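Local coordinates for protein transcriptional regulator (Streptococcus pneumoniae, PDB 2GNP) that is a putative transcriptional regulator whose Rossmann-like, putative sugar-binding domain probably binds a sugar or sugar-phosphate effector, although its function has not been established, at residues F32-T35 and P36-S40; G49-R52 and N53-D57; S70-V73 and D74-S78; E216-K219 and N220-Q223. One frame throughout, in Å; residues are numbered along the deposited sequence.

Contact 1: residues F32-T35 and P36-S40; sequences FDDT and PTILS
Thr35 closes the loop and Pro36 opens the helix: Leu39 N donates to Thr35 O at 3.0 Å, the first i to i+4 bond of helix 36-54. The side chain of Thr35 supplies a second bond, for its OG1 accepts from Ile38 N at 3.0 Å, nearly straight (170°). This is a classical N-cap, in which a threonine hydroxyl serves an amide of the first helical turn that has no preceding turn to bond to. A chi1 of 71° makes it possible by setting OG1 between the backbone N and the carbonyl carbon of Thr35, facing the first-turn amides. Proline at the first helical position suits such a start, since it has no N-H to offer. Ile38 crosses Thr35 at about a right angle, its CD1 lying 3.7 Å from Thr35 CG2, and so lays a hydrocarbon flank beside the cap. One water bonds Thr37 OG1 at 2.7 Å and, weakly, Thr35 OG1. The carboxylate of Asp34 meets two helical side chains obliquely, OD1 lying 3.7 Å from Ile38 CG2 and OD2 4.0 Å from Leu39 CD1; OD2 forms a salt bridge with Arg42, one turn beyond Ile38, and accepts from Glu31 N. The cap lies at the surface, where the loop after strand 24-28 enters helix 36-54; Leu39 leans on Asn30 and Tyr229, and Ser40 faces helix 67-75 through Lys67 and Asn71.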
loop_
_atom_site.group_PDB
_atom_site.type_symbol
_atom_site.label_atom_id
_atom_site.label_comp_id
_atom_site.label_asym_id
_atom_site.label_seq_id
_atom_site.Cartn_x
_atom_site.Cartn_y
_atom_site.Cartn_z
ATOM N N PHE A 32 -19.100 -6.398 18.156
ATOM C CA PHE A 32 -19.701 -5.319 18.941
ATOM C C PHE A 32 -18.769 -4.796 20.049
ATOM O O PHE A 32 -18.762 -3.592 20.339
ATOM C CB PHE A 32 -21.020 -5.789 19.588
ATOM C CG PHE A 32 -21.779 -4.682 20.287
ATOM C CD1 PHE A 32 -21.684 -4.510 21.678
ATOM C CD2 PHE A 32 -22.579 -3.801 19.557
ATOM C CE1 PHE A 32 -22.393 -3.474 22.329
ATOM C CE2 PHE A 32 -23.291 -2.774 20.200
ATOM C CZ PHE A 32 -23.200 -2.616 21.571
ATOM N N ASP A 33 -18.023 -5.713 20.676
ATOM C CA ASP A 33 -17.150 -5.385 21.823
ATOM C C ASP A 33 -15.770 -4.815 21.416
ATOM O O ASP A 33 -14.907 -4.599 22.269
ATOM C CB ASP A 33 -16.928 -6.647 22.657
ATOM C CG ASP A 33 -18.136 -7.018 23.466
ATOM O OD1 ASP A 33 -18.974 -6.116 23.694
ATOM O OD2 ASP A 33 -18.267 -8.193 23.867
ATOM N N ASP A 34 -15.550 -4.648 20.110
ATOM C CA ASP A 34 -14.277 -4.086 19.595
ATOM C C ASP A 34 -13.934 -2.734 20.144
ATOM O O ASP A 34 -14.823 -1.885 20.348
ATOM C CB ASP A 34 -14.262 -4.013 18.041
ATOM C CG ASP A 34 -13.989 -5.374 17.396
ATOM O OD1 ASP A 34 -13.617 -6.314 18.154
ATOM O OD2 ASP A 34 -14.169 -5.515 16.157
ATOM N N THR A 35 -12.636 -2.546 20.380
ATOM C CA THR A 35 -12.024 -1.228 20.490
ATOM C C THR A 35 -11.185 -1.071 19.222
ATOM O O THR A 35 -10.901 -2.070 18.563
ATOM C CB THR A 35 -11.008 -1.099 21.679
ATOM O OG1 THR A 35 -9.803 -1.858 21.392
ATOM C CG2 THR A 35 -11.586 -1.557 22.998
ATOM N N PRO A 36 -10.743 0.165 18.902
ATOM C CA PRO A 36 -9.796 0.303 17.767
ATOM C C PRO A 36 -8.544 -0.591 17.877
ATOM O O PRO A 36 -8.052 -1.125 16.862
ATOM C CB PRO A 36 -9.449 1.792 17.809
ATOM C CG PRO A 36 -10.708 2.422 18.356
ATOM C CD PRO A 36 -11.088 1.479 19.470
ATOM N N THR A 37 -8.036 -0.778 19.097
ATOM C CA THR A 37 -6.862 -1.588 19.333
ATOM C C THR A 37 -7.120 -3.066 19.009
ATOM O O THR A 37 -6.307 -3.750 18.309
ATOM C CB THR A 37 -6.403 -1.380 20.824
ATOM O OG1 THR A 37 -5.985 -0.013 20.978
ATOM C CG2 THR A 37 -5.299 -2.362 21.240
ATOM N N ILE A 38 -8.240 -3.588 19.522
ATOM C CA ILE A 38 -8.592 -4.985 19.288
ATOM C C ILE A 38 -8.810 -5.245 17.754
ATOM O O ILE A 38 -8.396 -6.309 17.211
ATOM C CB ILE A 38 -9.871 -5.370 20.092
ATOM C CG1 ILE A 38 -9.562 -5.233 21.593
ATOM C CG2 ILE A 38 -10.312 -6.831 19.753
ATOM C CD1 ILE A 38 -10.789 -5.126 22.562
ATOM N N LEU A 39 -9.489 -4.301 17.096
ATOM C CA LEU A 39 -9.780 -4.474 15.674
ATOM C C LEU A 39 -8.458 -4.453 14.918
ATOM O O LEU A 39 -8.216 -5.351 14.122
ATOM C CB LEU A 39 -10.716 -3.388 15.143
ATOM C CG LEU A 39 -10.968 -3.459 13.627
ATOM C CD1 LEU A 39 -11.639 -4.754 13.196
ATOM C CD2 LEU A 39 -11.866 -2.259 13.186
ATOM N N SER A 40 -7.582 -3.478 15.208
ATOM C CA SER A 40 -6.265 -3.434 14.526
ATOM C C SER A 40 -5.444 -4.698 14.792
ATOM O O SER A 40 -4.785 -5.214 13.889
ATOM C CB SER A 40 -5.509 -2.161 14.935
ATOM O OG SER A 40 -4.195 -2.173 14.382
HETATM O O HOH W 1 -8.333 1.139 21.637
#

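Contact 2: residues G49-R52 and N53-D57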
loop_
_atom_site.group_PDB
_atom_site.type_symbol
_atom_site.label_atom_id
_atom_site.label_comp_id
_atom_site.label_asym_id
_atom_site.label_seq_id
_atom_site.Cartn_x
_atom_site.Cartn_y
_atom_site.Cartn_z
ATOM N N GLY A 49 -0.195 -13.500 9.105
ATOM C CA GLY A 49 -0.246 -14.881 8.680
ATOM C C GLY A 49 -0.239 -15.036 7.162
ATOM O O GLY A 49 0.502 -15.862 6.599
ATOM N N VAL A 50 -1.091 -14.235 6.518
ATOM C CA VAL A 50 -1.178 -14.247 5.065
ATOM C C VAL A 50 0.203 -13.958 4.454
ATOM O O VAL A 50 0.699 -14.710 3.601
ATOM C CB VAL A 50 -2.206 -13.255 4.537
ATOM C CG1 VAL A 50 -1.931 -13.041 3.080
ATOM C CG2 VAL A 50 -3.658 -13.778 4.771
ATOM N N LEU A 51 0.884 -12.916 4.931
ATOM C CA LEU A 51 2.179 -12.574 4.303
ATOM C C LEU A 51 3.265 -13.665 4.552
ATOM O O LEU A 51 4.037 -14.042 3.660
ATOM C CB LEU A 51 2.660 -11.211 4.820
ATOM C CG LEU A 51 3.980 -10.730 4.237
ATOM C CD1 LEU A 51 3.865 -10.570 2.716
ATOM C CD2 LEU A 51 4.310 -9.354 4.851
ATOM N N ARG A 52 3.317 -14.185 5.785
ATOM C CA ARG A 52 4.314 -15.184 6.101
ATOM C C ARG A 52 4.190 -16.392 5.138
ATOM O O ARG A 52 5.174 -16.966 4.660
ATOM C CB ARG A 52 4.216 -15.604 7.588
ATOM C CG ARG A 52 5.191 -16.730 7.960
ATOM C CD ARG A 52 5.178 -17.054 9.445
ATOM N NE ARG A 52 6.320 -17.917 9.832
ATOM C CZ ARG A 52 6.378 -19.247 9.710
ATOM N NH1 ARG A 52 5.404 -19.930 9.093
ATOM N NH2 ARG A 52 7.459 -19.894 10.136
ATOM N N ASN A 53 2.939 -16.783 4.849
ATOM C CA ASN A 53 2.687 -17.880 3.910
ATOM C C ASN A 53 3.078 -17.631 2.451
ATOM O O ASN A 53 3.351 -18.571 1.676
ATOM C CB ASN A 53 1.216 -18.281 4.022
ATOM C CG ASN A 53 0.972 -19.200 5.207
ATOM O OD1 ASN A 53 1.911 -19.868 5.678
ATOM N ND2 ASN A 53 -0.276 -19.251 5.696
ATOM N N LEU A 54 3.063 -16.353 2.073
ATOM C CA LEU A 54 3.440 -15.913 0.740
ATOM C C LEU A 54 4.939 -15.922 0.562
ATOM O O LEU A 54 5.444 -16.151 -0.538
ATOM C CB LEU A 54 2.889 -14.509 0.445
ATOM C CG LEU A 54 1.361 -14.312 0.372
ATOM C CD1 LEU A 54 1.038 -12.838 0.054
ATOM C CD2 LEU A 54 0.683 -15.289 -0.631
ATOM N N ILE A 55 5.676 -15.679 1.653
ATOM C CA ILE A 55 7.115 -15.556 1.561
ATOM C C ILE A 55 7.807 -16.910 1.401
ATOM O O ILE A 55 7.661 -17.808 2.236
ATOM C CB ILE A 55 7.726 -14.717 2.719
ATOM C CG1 ILE A 55 7.116 -13.299 2.693
ATOM C CG2 ILE A 55 9.252 -14.633 2.574
ATOM C CD1 ILE A 55 7.423 -12.390 3.974
ATOM N N ASP A 56 8.545 -17.030 0.316
ATOM C CA ASP A 56 9.321 -18.223 0.027
ATOM C C ASP A 56 10.737 -17.862 -0.350
ATOM O O ASP A 56 11.070 -16.712 -0.564
ATOM C CB ASP A 56 8.662 -18.948 -1.161
ATOM C CG ASP A 56 7.335 -19.627 -0.797
ATOM O OD1 ASP A 56 7.203 -20.238 0.301
ATOM O OD2 ASP A 56 6.423 -19.607 -1.664
ATOM N N ASP A 57 11.607 -18.863 -0.409
ATOM C CA ASP A 57 12.933 -18.665 -0.971
ATOM C C ASP A 57 12.971 -17.883 -2.275
ATOM O O ASP A 57 12.046 -18.021 -3.134
ATOM C CB ASP A 57 13.638 -19.986 -1.291
ATOM C CG ASP A 57 13.772 -20.890 -0.084
ATOM O OD1 ASP A 57 13.701 -20.432 1.093
ATOM O OD2 ASP A 57 13.935 -22.103 -0.365
#
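Leu51 and Ile55 meet obliquely one turn apart, with Leu51 CG 3.8 Å from Ile55 CD1. Next to them Leu54 directs CD1 to Val50 CG1 at 4.2 Å, and the end of Leu51 only just reaches Leu54, so the apolar contacts link residues three and four apart along one flank of the helix. Leu51 stands with CG anti to its own N (chi1 -179°), whereas in Ile55 the CG2 branch takes this place and CG1 swings back over Leu51 O, 3.3 Å away. Beneath the side chains the helix is ending. Asn53 N still bonds Gly49 O at 3.1 Å, but Leu51 O receives both Ile55 N, at 3.1 Å, and, weakly, Leu54 N, and Ile55 is the first residue to leave helical torsions. This mixing of i+4 and i+3 bonds is a common way for an alpha-helix to finish, here at the C-terminal end of helix 36-54 in a Rossmann-like alpha/beta domain. Further out, Met109 of helix 102-113 packs on both Leu51 and Ile55, and Phe113 on Ile55, while Val50 rests on His248 and Ile250. Lys79 NZ donates to Arg52 O and Ile55 O, and the extended Arg52 carries its guanidinium to Ser78 O.

Contact 3: residues S70-V73 and D74-S78; sequences SNLV and DLIHS
Asp74 lays its carboxylate over the carbonyl of Ser70 one turn earlier, CG lying 3.3 Å from Ser70 O. Both belong to the last turns of helix 67-75, the crossover helix of a beta-alpha-beta unit between parallel strands 60-63 and 85-88. Asp74 N also bonds Ser70 O, at 3.0 Å, while chi1 of -79° keeps the carboxylate beside that N and turned back toward Ser70. Two waters bridge the side chains: one accepts from Ser70 OG and donates to Asp74 OD2 at 2.7 Å, the other donates to Ser70 OG and to Asp74 OD1. Lys99 completes the surroundings with a salt bridge to OD1, which probably stabilises the negative charge. On the side facing helix 102-113, Val73 touches Glu108 and Met109, and Ile76 touches Phe113. Leu75 covers Asn71 O with its CG at 3.6 Å and reaches Ser44 and Gln45 of helix 36-54. The backbone comes apart gradually: Leu75 N approaches Leu72 O from above the carbonyl plane, 60° out of it, and Ile76 N has only weak bonds to Leu72 O and Val73 O. Ile76 CG2, placed between its own N and carbonyl carbon, sits 3.4 Å from Val73 O.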
loop_
_atom_site.group_PDB
_atom_site.type_symbol
_atom_site.label_atom_id
_atom_site.label_comp_id
_atom_site.label_asym_id
_atom_site.label_seq_id
_atom_site.Cartn_x
_atom_site.Cartn_y
_atom_site.Cartn_z
ATOM N N SER A 70 3.325 -1.377 9.672
ATOM C CA SER A 70 4.098 -1.513 10.919
ATOM C C SER A 70 3.398 -2.510 11.842
ATOM O O SER A 70 4.018 -3.383 12.448
ATOM C CB SER A 70 4.280 -0.163 11.582
ATOM O OG SER A 70 4.978 -0.327 12.825
ATOM N N ASN A 71 2.080 -2.393 11.917
ATOM C CA ASN A 71 1.292 -3.279 12.795
ATOM C C ASN A 71 1.388 -4.752 12.380
ATOM O O ASN A 71 1.385 -5.657 13.209
ATOM C CB ASN A 71 -0.161 -2.790 12.835
ATOM C CG ASN A 71 -0.344 -1.431 13.558
ATOM O OD1 ASN A 71 0.542 -0.930 14.313
ATOM N ND2 ASN A 71 -1.516 -0.850 13.363
ATOM N N LEU A 72 1.469 -5.030 11.065
ATOM C CA LEU A 72 1.565 -6.414 10.686
ATOM C C LEU A 72 2.984 -6.903 10.911
ATOM O O LEU A 72 3.157 -8.024 11.380
ATOM C CB LEU A 72 1.046 -6.634 9.255
ATOM C CG LEU A 72 1.910 -6.712 8.028
ATOM C CD1 LEU A 72 2.909 -7.916 8.039
ATOM C CD2 LEU A 72 0.990 -6.722 6.742
ATOM N N VAL A 73 3.974 -6.062 10.585
ATOM C CA VAL A 73 5.373 -6.436 10.782
ATOM C C VAL A 73 5.642 -6.810 12.260
ATOM O O VAL A 73 6.341 -7.775 12.565
ATOM C CB VAL A 73 6.355 -5.346 10.293
ATOM C CG1 VAL A 73 7.784 -5.775 10.665
ATOM C CG2 VAL A 73 6.260 -5.260 8.751
ATOM N N ASP A 74 5.065 -6.056 13.164
ATOM C CA ASP A 74 5.247 -6.344 14.618
ATOM C C ASP A 74 4.816 -7.792 14.943
ATOM O O ASP A 74 5.428 -8.498 15.799
ATOM C CB ASP A 74 4.385 -5.403 15.440
ATOM C CG ASP A 74 4.964 -4.015 15.596
ATOM O OD1 ASP A 74 6.122 -3.760 15.229
ATOM O OD2 ASP A 74 4.226 -3.148 16.137
ATOM N N LEU A 75 3.745 -8.253 14.285
ATOM C CA LEU A 75 3.198 -9.592 14.617
ATOM C C LEU A 75 3.722 -10.770 13.865
ATOM O O LEU A 75 3.589 -11.936 14.313
ATOM C CB LEU A 75 1.680 -9.588 14.495
ATOM C CG LEU A 75 0.923 -8.531 15.294
ATOM C CD1 LEU A 75 -0.570 -8.750 15.089
ATOM C CD2 LEU A 75 1.281 -8.581 16.813
ATOM N N ILE A 76 4.303 -10.532 12.675
ATOM C CA ILE A 76 4.623 -11.650 11.833
ATOM C C ILE A 76 5.715 -12.536 12.451
ATOM O O ILE A 76 6.684 -12.007 13.052
ATOM C CB ILE A 76 5.024 -11.161 10.397
ATOM C CG1 ILE A 76 5.022 -12.325 9.402
ATOM C CG2 ILE A 76 6.392 -10.446 10.427
ATOM C CD1 ILE A 76 5.095 -11.829 7.931
ATOM N N HIS A 77 5.570 -13.857 12.269
ATOM C CA HIS A 77 6.554 -14.829 12.799
ATOM C C HIS A 77 7.689 -15.027 11.837
ATOM O O HIS A 77 7.478 -15.131 10.604
ATOM C CB HIS A 77 5.914 -16.204 13.124
ATOM C CG HIS A 77 6.769 -17.033 14.023
ATOM N ND1 HIS A 77 7.727 -17.914 13.551
ATOM C CD2 HIS A 77 6.866 -17.058 15.376
ATOM C CE1 HIS A 77 8.374 -18.443 14.577
ATOM N NE2 HIS A 77 7.859 -17.957 15.691
ATOM N N SER A 78 8.906 -15.128 12.376
ATOM C CA SER A 78 10.085 -15.445 11.541
ATOM C C SER A 78 9.930 -16.758 10.756
ATOM O O SER A 78 9.131 -17.641 11.122
ATOM C CB SER A 78 11.343 -15.524 12.421
ATOM O OG SER A 78 11.236 -16.666 13.269
HETATM O O HOH W 2 3.381 -0.906 14.814
HETATM O O HOH W 3 7.022 -2.841 12.624
#

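Contact 4: residues E216-K219 and N220-Q223; sequences EDLK and NIPQ
Glu216 and Asn220 cross obliquely at the end of a short helix, their carboxylate and amide planes turned 43° apart. The amide does not bond the carboxylate directly; it bends back onto the backbone, where Asn220 ND2 donates to Glu216 O at 2.8 Å. That bond is straight (179°), and the acceptor lies in the plane of the amide, which fixes how the amide is rotated. A chi1 of -80° places CG beside the backbone N of Asn220, on the side from which ND2 can reach a carbonyl one turn earlier. A water then closes the gap between the two polar ends, accepting from ND2 and donating to Glu216 OE2 at 3.0 Å. Glu216 is bent at chi2, so its carboxylate comes round to this water, while OE1 has a long salt bridge of 3.9 Å to Lys219 NZ. The extended Lys219 runs side by side with Asn220 and points the same way, Lys219 CG passing 3.7 Å from Asn220 ND2. On the inner side, Leu218 and Ile221 also cross obliquely, CD1 to CD1 at 4.1 Å. Below them the chain makes a type I turn from Leu218 to Ile221, with Ile221 N bonding Leu218 O at 3.2 Å from above the carbonyl plane; Asn220 N bonds Asp217 O in the same manner. The side-chain amide thus stands in for a backbone donor where the helix stops. Helix 215-218 leads through this turn into strand 223-227; Leu218 and Ile221 both pack on Ala154 of the adjacent parallel strand 153-160, and Asp217 salt-bridges Lys149.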
loop_
_atom_site.group_PDB
_atom_site.type_symbol
_atom_site.label_atom_id
_atom_site.label_comp_id
_atom_site.label_asym_id
_atom_site.label_seq_id
_atom_site.Cartn_x
_atom_site.Cartn_y
_atom_site.Cartn_z
ATOM N N GLU A 216 1.691 1.313 -13.119
ATOM C CA GLU A 216 1.874 0.281 -14.131
ATOM C C GLU A 216 2.695 -0.904 -13.642
ATOM O O GLU A 216 2.282 -2.071 -13.777
ATOM C CB GLU A 216 2.511 0.927 -15.365
ATOM C CG GLU A 216 2.838 -0.003 -16.508
ATOM C CD GLU A 216 1.614 -0.585 -17.208
ATOM O OE1 GLU A 216 0.468 -0.010 -17.142
ATOM O OE2 GLU A 216 1.800 -1.666 -17.812
ATOM N N ASP A 217 3.822 -0.620 -12.996
ATOM C CA ASP A 217 4.626 -1.701 -12.454
ATOM C C ASP A 217 3.939 -2.324 -11.226
ATOM O O ASP A 217 3.890 -3.577 -11.103
ATOM C CB ASP A 217 6.029 -1.229 -12.140
ATOM C CG ASP A 217 6.870 -1.021 -13.419
ATOM O OD1 ASP A 217 6.619 -1.768 -14.409
ATOM O OD2 ASP A 217 7.805 -0.182 -13.375
ATOM N N LEU A 218 3.404 -1.484 -10.340
ATOM C CA LEU A 218 2.707 -2.058 -9.160
ATOM C C LEU A 218 1.638 -3.060 -9.549
ATOM O O LEU A 218 1.584 -4.156 -8.991
ATOM C CB LEU A 218 2.098 -0.935 -8.321
ATOM C CG LEU A 218 1.286 -1.461 -7.149
ATOM C CD1 LEU A 218 2.187 -2.098 -6.094
ATOM C CD2 LEU A 218 0.560 -0.199 -6.530
ATOM N N LYS A 219 0.831 -2.702 -10.530
ATOM C CA LYS A 219 -0.352 -3.482 -10.848
ATOM C C LYS A 219 -0.060 -4.756 -11.639
ATOM O O LYS A 219 -0.960 -5.530 -11.924
ATOM C CB LYS A 219 -1.434 -2.630 -11.511
ATOM C CG LYS A 219 -1.224 -2.351 -12.965
ATOM C CD LYS A 219 -2.096 -1.210 -13.434
ATOM C CE LYS A 219 -2.263 -1.180 -14.951
ATOM N NZ LYS A 219 -3.020 0.009 -15.505
ATOM N N ASN A 220 1.212 -4.951 -11.980
ATOM C CA ASN A 220 1.659 -6.165 -12.654
ATOM C C ASN A 220 2.515 -7.084 -11.783
ATOM O O ASN A 220 2.965 -8.136 -12.255
ATOM C CB ASN A 220 2.381 -5.757 -13.940
ATOM C CG ASN A 220 1.391 -5.433 -15.060
ATOM O OD1 ASN A 220 0.887 -6.380 -15.681
ATOM N ND2 ASN A 220 1.078 -4.134 -15.309
ATOM N N ILE A 221 2.730 -6.681 -10.517
ATOM C CA ILE A 221 3.388 -7.585 -9.545
ATOM C C ILE A 221 2.501 -8.802 -9.333
ATOM O O ILE A 221 1.291 -8.664 -9.129
ATOM C CB ILE A 221 3.667 -6.849 -8.193
ATOM C CG1 ILE A 221 4.726 -5.780 -8.457
ATOM C CG2 ILE A 221 4.092 -7.879 -7.100
ATOM C CD1 ILE A 221 5.005 -4.791 -7.291
ATOM N N PRO A 222 3.091 -10.022 -9.359
ATOM C CA PRO A 222 2.255 -11.212 -9.181
ATOM C C PRO A 222 1.408 -11.269 -7.929
ATOM O O PRO A 222 0.243 -11.721 -7.991
ATOM C CB PRO A 222 3.276 -12.361 -9.192
ATOM C CG PRO A 222 4.422 -11.842 -9.964
ATOM C CD PRO A 222 4.495 -10.368 -9.703
ATOM N N GLN A 223 1.969 -10.865 -6.775
ATOM C CA GLN A 223 1.154 -10.857 -5.547
ATOM C C GLN A 223 1.294 -9.488 -4.897
ATOM O O GLN A 223 2.366 -9.131 -4.471
ATOM C CB GLN A 223 1.576 -11.975 -4.590
ATOM C CG GLN A 223 1.221 -13.421 -5.037
ATOM C CD GLN A 223 -0.203 -13.549 -5.396
ATOM O OE1 GLN A 223 -1.075 -12.904 -4.776
ATOM N NE2 GLN A 223 -0.485 -14.378 -6.413
HETATM O O HOH W 4 -0.695 -3.360 -17.362
HETATM O O HOH W 5 -0.190 -6.368 -8.745
#

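From the N terminus the four contacts follow in series, each a local one that neither nests in nor crosses another. Contact 1 starts helix 36-54 after the loop from strand 24-28, and contact 2 ends the same helix, their centres about 26 Å apart. Contact 3 then finishes helix 67-75, which lies against helix 36-54: Ser40 packs on Asn71 near the start of helix 36-54, and near its end Arg52 joins contact 2 to contact 3 by reaching the loop that follows helix 67-75. Contact 4 comes much later, about 32 Å from contact 1 between centres and on the opposite side of the chain's centre, where the chain turns into strand 223-227.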